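Local coordinates for nicastrin (Dictyostelium purpureum, PDB 4R12), which probably serves as an essential, substrate-recruiting subunit of gamma-secretase, the complex that cleaves membrane proteins such as Notch within the membrane, at residues L344-T349 against S353-L358. Sequence-based numbering, arbitrary orientation.
Sequences LHTAGT and SVTDIL
Leu344 points from the strand toward the helix and touches it with both of its methyls. Leu344 CD1 packs mainly on Thr355, 3.7 Å from Thr355 CG2, with Leu358 CD1 also nearby, while Leu344 CD2 meets Leu358 CD1 at 3.7 Å, the two leucines crossing at a slant. CG of Leu344 lies anti to the carbonyl carbon (chi1 -62°), and with the chain then extended the fork ends up between Thr355 and Leu358, which are three residues apart on the same helix face. This is the tight half of the contact: both leucines are buried, and Phe372 of the neighbouring strand 370-374 and Ile400 of strand 397-401 pack against both of them. Phe437 of helix 427-441 also touches Leu358.

Two residues along the strand the packing thins to a single methyl pair, Thr346 CG2 to Thr355 CG2 at 3.7 Å, with the side chains roughly perpendicular. Thr355 thus offers one methyl to both strand residues; its OG1 makes weak hydrogen bonds to Thr351 O and Ser352 O at the start of the helix. Both threonines are partly exposed, so this is the looser, solvent-facing margin. His345, between the two inward-pointing strand residues, turns to the other face of the sheet, where its NE2 hydrogen-bonds to Thr401 OG1 and His403 O.

Strand and helix segments run nearly antiparallel, at 161° with their axes 10.6 Å apart, as expected for the first half of the beta-alpha-beta unit formed by strand 339-347, helix 352-362 and strand 370-374 in nicastrin's aminopeptidase-like large lobe.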
loop_
_atom_site.group_PDB
_atom_site.type_symbol
_atom_site.label_atom_id
_atom_site.label_comp_id
_atom_site.label_asym_id
_atom_site.label_seq_id
_atom_site.Cartn_x
_atom_site.Cartn_y
_atom_site.Cartn_z
ATOM N N LEU A 344 10.432 -15.788 -11.168
ATOM C CA LEU A 344 9.999 -15.045 -12.338
ATOM C C LEU A 344 8.698 -15.624 -12.872
ATOM O O LEU A 344 8.676 -16.752 -13.361
ATOM C CB LEU A 344 11.087 -15.075 -13.424
ATOM C CG LEU A 344 12.409 -14.428 -12.995
ATOM C CD1 LEU A 344 13.411 -14.469 -14.142
ATOM C CD2 LEU A 344 12.207 -12.986 -12.502
ATOM N N HIS A 345 7.612 -14.866 -12.750
ATOM C CA HIS A 345 6.320 -15.301 -13.266
ATOM C C HIS A 345 6.050 -14.539 -14.546
ATOM O O HIS A 345 5.896 -13.324 -14.520
ATOM C CB HIS A 345 5.205 -15.054 -12.233
ATOM C CG HIS A 345 5.516 -15.617 -10.881
ATOM N ND1 HIS A 345 4.829 -16.682 -10.344
ATOM C CD2 HIS A 345 6.463 -15.280 -9.973
ATOM C CE1 HIS A 345 5.330 -16.972 -9.155
ATOM N NE2 HIS A 345 6.322 -16.138 -8.905
ATOM N N THR A 346 5.980 -15.253 -15.663
ATOM C CA THR A 346 5.977 -14.592 -16.960
ATOM C C THR A 346 4.650 -14.745 -17.689
ATOM O O THR A 346 3.910 -15.704 -17.464
ATOM C CB THR A 346 7.121 -15.134 -17.867
ATOM O OG1 THR A 346 6.978 -16.549 -18.038
ATOM C CG2 THR A 346 8.475 -14.856 -17.236
ATOM N N ALA A 347 4.351 -13.783 -18.555
ATOM C CA ALA A 347 3.175 -13.860 -19.410
ATOM C C ALA A 347 3.419 -13.028 -20.659
ATOM O O ALA A 347 4.424 -12.324 -20.756
ATOM C CB ALA A 347 1.931 -13.380 -18.662
ATOM N N GLY A 348 2.517 -13.116 -21.625
ATOM C CA GLY A 348 2.735 -12.453 -22.894
ATOM C C GLY A 348 3.663 -13.257 -23.790
ATOM O O GLY A 348 3.761 -14.479 -23.652
ATOM N N THR A 349 4.335 -12.577 -24.714
ATOM C CA THR A 349 5.161 -13.244 -25.716
ATOM C C THR A 349 6.638 -12.877 -25.606
ATOM O O THR A 349 6.986 -11.787 -25.126
ATOM C CB THR A 349 4.690 -12.902 -27.143
ATOM O OG1 THR A 349 4.551 -11.479 -27.265
ATOM C CG2 THR A 349 3.358 -13.553 -27.435
ATOM N N SER A 353 13.677 -14.045 -23.733
ATOM C CA SER A 353 14.675 -13.036 -24.110
ATOM C C SER A 353 14.992 -12.113 -22.948
ATOM O O SER A 353 16.152 -11.766 -22.705
ATOM C CB SER A 353 14.190 -12.192 -25.287
ATOM O OG SER A 353 14.287 -12.921 -26.490
ATOM N N VAL A 354 13.931 -11.715 -22.253
ATOM C CA VAL A 354 14.015 -10.816 -21.114
ATOM C C VAL A 354 14.523 -11.524 -19.861
ATOM O O VAL A 354 15.446 -11.040 -19.220
ATOM C CB VAL A 354 12.646 -10.172 -20.840
ATOM C CG1 VAL A 354 12.699 -9.238 -19.631
ATOM C CG2 VAL A 354 12.172 -9.431 -22.092
ATOM N N THR A 355 13.960 -12.681 -19.517
ATOM C CA THR A 355 14.430 -13.378 -18.316
ATOM C C THR A 355 15.877 -13.877 -18.453
ATOM O O THR A 355 16.596 -13.977 -17.448
ATOM C CB THR A 355 13.528 -14.578 -17.942
ATOM O OG1 THR A 355 13.507 -15.526 -19.008
ATOM C CG2 THR A 355 12.090 -14.116 -17.626
ATOM N N ASP A 356 16.312 -14.185 -19.674
ATOM C CA ASP A 356 17.715 -14.581 -19.868
ATOM C C ASP A 356 18.664 -13.466 -19.398
ATOM O O ASP A 356 19.692 -13.737 -18.778
ATOM C CB ASP A 356 18.003 -14.935 -21.334
ATOM C CG ASP A 356 17.498 -16.333 -21.724
ATOM O OD1 ASP A 356 16.903 -17.039 -20.870
ATOM O OD2 ASP A 356 17.690 -16.715 -22.893
ATOM N N ILE A 357 18.304 -12.215 -19.665
ATOM C CA ILE A 357 19.144 -11.088 -19.254
ATOM C C ILE A 357 19.163 -10.945 -17.728
ATOM O O ILE A 357 20.217 -10.687 -17.126
ATOM C CB ILE A 357 18.670 -9.775 -19.917
ATOM C CG1 ILE A 357 18.820 -9.889 -21.435
ATOM C CG2 ILE A 357 19.476 -8.591 -19.408
ATOM C CD1 ILE A 357 17.895 -8.989 -22.211
ATOM N N LEU A 358 18.005 -11.133 -17.099
ATOM C CA LEU A 358 17.938 -11.130 -15.637
ATOM C C LEU A 358 18.858 -12.176 -15.018
ATOM O O LEU A 358 19.601 -11.861 -14.088
ATOM C CB LEU A 358 16.504 -11.363 -15.143
ATOM C CG LEU A 358 15.624 -10.147 -14.889
ATOM C CD1 LEU A 358 14.231 -10.592 -14.507
ATOM C CD2 LEU A 358 16.211 -9.278 -13.779
#